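Molybdopterin adenylyltransferase (Pyrococcus furiosus, PDB 4LHB) catalyses the ATP-dependent adenylylation of molybdopterin, a step in the biosynthesis of the molybdenum and tungsten cofactors. Local coordinates at residues Leu119-Val124 / Thr140-Gly145; Phe33-Val38 / Pro53-Glu58. All blocks are in the same frame, centred on the assembly; numbering follows the deposited sequence.

Interaction 1: residues Leu119-Val124 / Thr140-Gly145; sequences LSFGEV and TRATAG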
loop_
_atom_site.group_PDB
_atom_site.type_symbol
_atom_site.label_atom_id
_atom_site.label_comp_id
_atom_site.label_asym_id
_atom_site.label_seq_id
_atom_site.Cartn_x
_atom_site.Cartn_y
_atom_site.Cartn_z
ATOM N N LEU C 119 5.481 -12.675 9.019
ATOM C CA LEU C 119 6.186 -13.057 10.241
ATOM C C LEU C 119 7.335 -12.107 10.397
ATOM O O LEU C 119 7.650 -11.404 9.465
ATOM C CB LEU C 119 6.640 -14.521 10.200
ATOM C CG LEU C 119 5.507 -15.557 10.034
ATOM C CD1 LEU C 119 5.931 -17.040 9.938
ATOM C CD2 LEU C 119 4.461 -15.377 11.107
ATOM N N SER C 120 7.947 -12.067 11.578
ATOM C CA SER C 120 9.179 -11.274 11.828
ATOM C C SER C 120 10.436 -12.110 11.519
ATOM O O SER C 120 11.494 -11.941 12.138
ATOM C CB SER C 120 9.253 -10.857 13.285
ATOM O OG SER C 120 7.969 -10.559 13.799
ATOM N N PHE C 121 10.316 -13.027 10.573
ATOM C CA PHE C 121 11.401 -13.917 10.242
ATOM C C PHE C 121 12.664 -13.227 9.751
ATOM O O PHE C 121 13.768 -13.679 10.036
ATOM C CB PHE C 121 10.915 -14.920 9.222
ATOM C CG PHE C 121 11.956 -15.869 8.799
ATOM C CD1 PHE C 121 12.043 -17.112 9.395
ATOM C CD2 PHE C 121 12.855 -15.519 7.810
ATOM C CE1 PHE C 121 13.038 -18.009 9.019
ATOM C CE2 PHE C 121 13.847 -16.404 7.415
ATOM C CZ PHE C 121 13.947 -17.659 8.026
ATOM N N GLY C 122 12.518 -12.126 9.021
ATOM C CA GLY C 122 13.682 -11.475 8.425
ATOM C C GLY C 122 14.521 -10.863 9.487
ATOM O O GLY C 122 15.751 -10.885 9.414
ATOM N N GLU C 123 13.850 -10.268 10.473
ATOM C CA GLU C 123 14.553 -9.606 11.570
ATOM C C GLU C 123 15.364 -10.620 12.321
ATOM O O GLU C 123 16.531 -10.369 12.607
ATOM C CB GLU C 123 13.599 -9.022 12.570
ATOM C CG GLU C 123 12.676 -7.944 12.078
ATOM C CD GLU C 123 12.148 -7.101 13.234
ATOM O OE1 GLU C 123 12.399 -7.435 14.418
ATOM O OE2 GLU C 123 11.473 -6.094 12.972
ATOM N N VAL C 124 14.735 -11.757 12.643
ATOM C CA VAL C 124 15.405 -12.817 13.406
ATOM C C VAL C 124 16.579 -13.393 12.608
ATOM O O VAL C 124 17.728 -13.450 13.097
ATOM C CB VAL C 124 14.403 -13.886 13.883
ATOM C CG1 VAL C 124 15.146 -15.135 14.312
ATOM C CG2 VAL C 124 13.534 -13.291 15.013
ATOM N N THR C 140 20.924 -8.264 3.475
ATOM C CA THR C 140 20.219 -9.526 3.667
ATOM C C THR C 140 18.711 -9.288 3.638
ATOM O O THR C 140 18.153 -8.446 4.400
ATOM C CB THR C 140 20.516 -10.239 4.997
ATOM O OG1 THR C 140 21.916 -10.319 5.230
ATOM C CG2 THR C 140 19.961 -11.629 4.935
ATOM N N ARG C 141 18.058 -10.023 2.748
ATOM C CA ARG C 141 16.611 -9.981 2.706
ATOM C C ARG C 141 16.070 -11.407 2.738
ATOM O O ARG C 141 16.623 -12.327 2.143
ATOM C CB ARG C 141 16.131 -9.127 1.523
ATOM C CG ARG C 141 16.901 -7.794 1.402
ATOM C CD ARG C 141 16.266 -6.740 0.480
ATOM N NE ARG C 141 15.599 -7.429 -0.606
ATOM C CZ ARG C 141 14.611 -6.933 -1.331
ATOM N NH1 ARG C 141 14.181 -5.687 -1.135
ATOM N NH2 ARG C 141 14.072 -7.695 -2.280
ATOM N N ALA C 142 15.040 -11.598 3.528
ATOM C CA ALA C 142 14.454 -12.915 3.714
ATOM C C ALA C 142 13.168 -12.617 4.363
ATOM O O ALA C 142 13.047 -11.624 5.063
ATOM C CB ALA C 142 15.280 -13.759 4.652
ATOM N N THR C 143 12.193 -13.470 4.138
ATOM C CA THR C 143 10.856 -13.181 4.630
ATOM C C THR C 143 10.140 -14.474 4.859
ATOM O O THR C 143 10.553 -15.511 4.340
ATOM C CB THR C 143 10.069 -12.331 3.602
ATOM O OG1 THR C 143 8.870 -11.843 4.220
ATOM C CG2 THR C 143 9.711 -13.150 2.338
ATOM N N ALA C 144 9.043 -14.404 5.598
ATOM C CA ALA C 144 8.170 -15.566 5.785
ATOM C C ALA C 144 6.761 -15.073 6.058
ATOM O O ALA C 144 6.576 -14.002 6.636
ATOM C CB ALA C 144 8.701 -16.440 6.924
ATOM N N GLY C 145 5.756 -15.819 5.644
ATOM C CA GLY C 145 4.412 -15.419 5.919
ATOM C C GLY C 145 3.480 -16.567 5.690
ATOM O O GLY C 145 3.923 -17.625 5.208
#
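Leu119 and Gly145 lie abreast at one end of the contact and Gly122 and Ala142 at the other, the two backbones running almost exactly antiparallel (178°) and joined by a hydrogen bond from Leu119 N to Ala144 O (2.9 Å). Further along, the chain turns into helix 121-133, and Gly122 passes close to the residue just ahead of strand 143-148, its CA 3.4 Å from Ala142 O. The contact thus carries the antiparallel pairing of strands 117-118 and 143-148, the former outermost within the chain in the mixed sheet of this MoaB/Mog-family domain, into the first turn of the helix. Ala144 is the hub of the apolar packing: its CB meets Phe121 CB at 3.5 Å and Leu119 CD1 at 4.1 Å. With CG anti to the backbone N (chi1 179°), the Phe121 ring extends towards Ala142, and its CE2 lies 4.1 Å from Ala142 CB, which sits at the ring edge. The ring also meets Phe157 and touches Ile172 and Ile173 of helix 163-184. A serine in place of Phe121 would probably open a gap between strand 143-148 and helix 163-184, leaving Ala142 CB and Phe157 without their aromatic neighbour. Ser120 OG bonds to Thr140 O of a second subunit.

Interaction 2: residues Phe33-Val38 / Pro53-Glu58; sequences FGVITV and PLIIEE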
loop_
_atom_site.group_PDB
_atom_site.type_symbol
_atom_site.label_atom_id
_atom_site.label_comp_id
_atom_site.label_asym_id
_atom_site.label_seq_id
_atom_site.Cartn_x
_atom_site.Cartn_y
_atom_site.Cartn_z
ATOM N N PHE C 33 6.374 -30.639 2.971
ATOM C CA PHE C 33 7.080 -29.480 2.429
ATOM C C PHE C 33 7.620 -29.545 0.999
ATOM O O PHE C 33 7.858 -30.628 0.431
ATOM C CB PHE C 33 8.193 -29.063 3.349
ATOM C CG PHE C 33 9.400 -29.896 3.242
ATOM C CD1 PHE C 33 10.516 -29.441 2.545
ATOM C CD2 PHE C 33 9.457 -31.138 3.862
ATOM C CE1 PHE C 33 11.674 -30.208 2.472
ATOM C CE2 PHE C 33 10.610 -31.913 3.784
ATOM C CZ PHE C 33 11.727 -31.446 3.092
ATOM N N GLY C 34 7.778 -28.338 0.439
ATOM C CA GLY C 34 8.301 -28.123 -0.899
ATOM C C GLY C 34 9.512 -27.226 -0.829
ATOM O O GLY C 34 9.677 -26.450 0.113
ATOM N N VAL C 35 10.373 -27.351 -1.826
ATOM C CA VAL C 35 11.554 -26.517 -1.939
ATOM C C VAL C 35 11.606 -25.989 -3.373
ATOM O O VAL C 35 11.331 -26.734 -4.362
ATOM C CB VAL C 35 12.788 -27.361 -1.650
ATOM C CG1 VAL C 35 14.062 -26.552 -1.656
ATOM C CG2 VAL C 35 12.622 -28.047 -0.317
ATOM N N ILE C 36 11.927 -24.702 -3.503
ATOM C CA ILE C 36 12.089 -24.071 -4.824
ATOM C C ILE C 36 13.390 -23.282 -4.822
ATOM O O ILE C 36 13.563 -22.361 -4.034
ATOM C CB ILE C 36 10.903 -23.165 -5.155
ATOM C CG1 ILE C 36 9.609 -23.988 -5.206
ATOM C CG2 ILE C 36 11.142 -22.467 -6.481
ATOM C CD1 ILE C 36 8.279 -23.227 -5.023
ATOM N N THR C 37 14.337 -23.641 -5.668
ATOM C CA THR C 37 15.541 -22.813 -5.732
ATOM C C THR C 37 15.360 -21.907 -6.956
ATOM O O THR C 37 14.985 -22.373 -8.017
ATOM C CB THR C 37 16.864 -23.644 -5.738
ATOM O OG1 THR C 37 17.271 -23.905 -7.070
ATOM C CG2 THR C 37 16.695 -24.946 -5.051
ATOM N N VAL C 38 15.524 -20.608 -6.786
ATOM C CA VAL C 38 15.364 -19.711 -7.917
ATOM C C VAL C 38 16.732 -19.148 -8.375
ATOM O O VAL C 38 17.440 -18.442 -7.617
ATOM C CB VAL C 38 14.251 -18.641 -7.679
ATOM C CG1 VAL C 38 13.317 -19.040 -6.518
ATOM C CG2 VAL C 38 14.806 -17.254 -7.499
ATOM N N PRO C 53 19.099 -28.951 -2.168
ATOM C CA PRO C 53 19.357 -30.274 -1.540
ATOM C C PRO C 53 19.666 -30.220 -0.062
ATOM O O PRO C 53 19.202 -31.091 0.680
ATOM C CB PRO C 53 20.570 -30.804 -2.332
ATOM C CG PRO C 53 20.358 -30.201 -3.685
ATOM C CD PRO C 53 19.898 -28.785 -3.407
ATOM N N LEU C 54 20.434 -29.225 0.364
ATOM C CA LEU C 54 20.644 -29.032 1.789
ATOM C C LEU C 54 19.276 -28.877 2.505
ATOM O O LEU C 54 18.966 -29.649 3.414
ATOM C CB LEU C 54 21.551 -27.833 2.051
ATOM C CG LEU C 54 21.813 -27.499 3.523
ATOM C CD1 LEU C 54 22.197 -28.755 4.333
ATOM C CD2 LEU C 54 22.888 -26.401 3.600
ATOM N N ILE C 55 18.457 -27.920 2.056
ATOM C CA ILE C 55 17.109 -27.694 2.612
ATOM C C ILE C 55 16.322 -28.993 2.645
ATOM O O ILE C 55 15.652 -29.273 3.636
ATOM C CB ILE C 55 16.287 -26.592 1.848
ATOM C CG1 ILE C 55 16.954 -25.205 1.931
ATOM C CG2 ILE C 55 14.872 -26.419 2.371
ATOM C CD1 ILE C 55 16.600 -24.305 0.754
ATOM N N ILE C 56 16.394 -29.780 1.576
ATOM C CA ILE C 56 15.642 -31.031 1.513
ATOM C C ILE C 56 16.173 -32.035 2.551
ATOM O O ILE C 56 15.414 -32.755 3.162
ATOM C CB ILE C 56 15.701 -31.673 0.108
ATOM C CG1 ILE C 56 14.985 -30.798 -0.918
ATOM C CG2 ILE C 56 15.059 -33.071 0.068
ATOM C CD1 ILE C 56 15.432 -31.114 -2.326
ATOM N N GLU C 57 17.477 -32.075 2.732
ATOM C CA GLU C 57 18.080 -32.986 3.678
ATOM C C GLU C 57 17.606 -32.620 5.057
ATOM O O GLU C 57 17.041 -33.454 5.752
ATOM C CB GLU C 57 19.596 -32.888 3.621
ATOM C CG GLU C 57 20.354 -34.076 4.189
ATOM C CD GLU C 57 21.862 -33.907 4.024
ATOM O OE1 GLU C 57 22.519 -34.822 3.478
ATOM O OE2 GLU C 57 22.396 -32.840 4.414
ATOM N N GLU C 58 17.805 -31.357 5.433
ATOM C CA GLU C 58 17.526 -30.910 6.782
ATOM C C GLU C 58 16.077 -31.004 7.177
ATOM O O GLU C 58 15.749 -31.393 8.311
ATOM C CB GLU C 58 17.986 -29.497 6.962
ATOM C CG GLU C 58 19.500 -29.398 6.965
ATOM C CD GLU C 58 20.142 -29.871 8.265
ATOM O OE1 GLU C 58 19.442 -30.090 9.283
ATOM O OE2 GLU C 58 21.374 -29.993 8.262
#
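Strand 32-38, a central strand of the parallel part of the sheet, is covered on one face by helix 51-60, and Val35 meets Ile55 and Ile56 where the two pack. The segment axes come within 8.8 Å and run nearly antiparallel (166°), with Val35 and Ile56 nearest in register. Both Val35 methyl groups touch the helix. CG2 lies between the two isoleucines, 3.7 Å from Ile56 CG1 and 3.9 Å from Ile55 CG2, while CG1 rests 4.1 Å from the same Ile55 CG2. With Val35 CG1 anti to the backbone N (chi1 -176°), CG2 sits beside that nitrogen, and this rotation brings both methyls against the helix. This is the first half of a beta-alpha-beta crossover from strand 32-38 through helix 51-60 to the adjacent parallel strand 64-71 of this alpha/beta domain. Nearer the start of the strand, Phe33 brings its ring edge to the helix backbone: CZ is 3.9 Å from Ile56 O, which lies near the ring plane. The Phe33 ring also meets His65 of strand 64-71, which Ile56 touches as well. Ile55 also touches Val94 and Thr96 of strand 92-96 and Val166 of helix 163-184.

Overall arrangement
From the N terminus, strand 32-38 is followed by helix 40-44 and then helix 51-60, whose return along the strand closes the loop of interaction 2. The chain next lays down strands 64-71 and 92-96 and helix 107-111 before interaction 1 opens at the end of strand 117-118; helix 121-133 intervenes, and strand 143-148 closes it. The two loops are in series, neither nested nor crossed. The centres of interactions 1 and 2 lie about 18 Å apart, on opposite sides of the chain's centre, and the two do not touch. Interaction 2 belongs to the parallel part of the common sheet, interaction 1 to its antiparallel end within the chain. Helix 163-184 packs against side chains of both, and interaction 1 alone reaches neighbouring subunits of the hexamer.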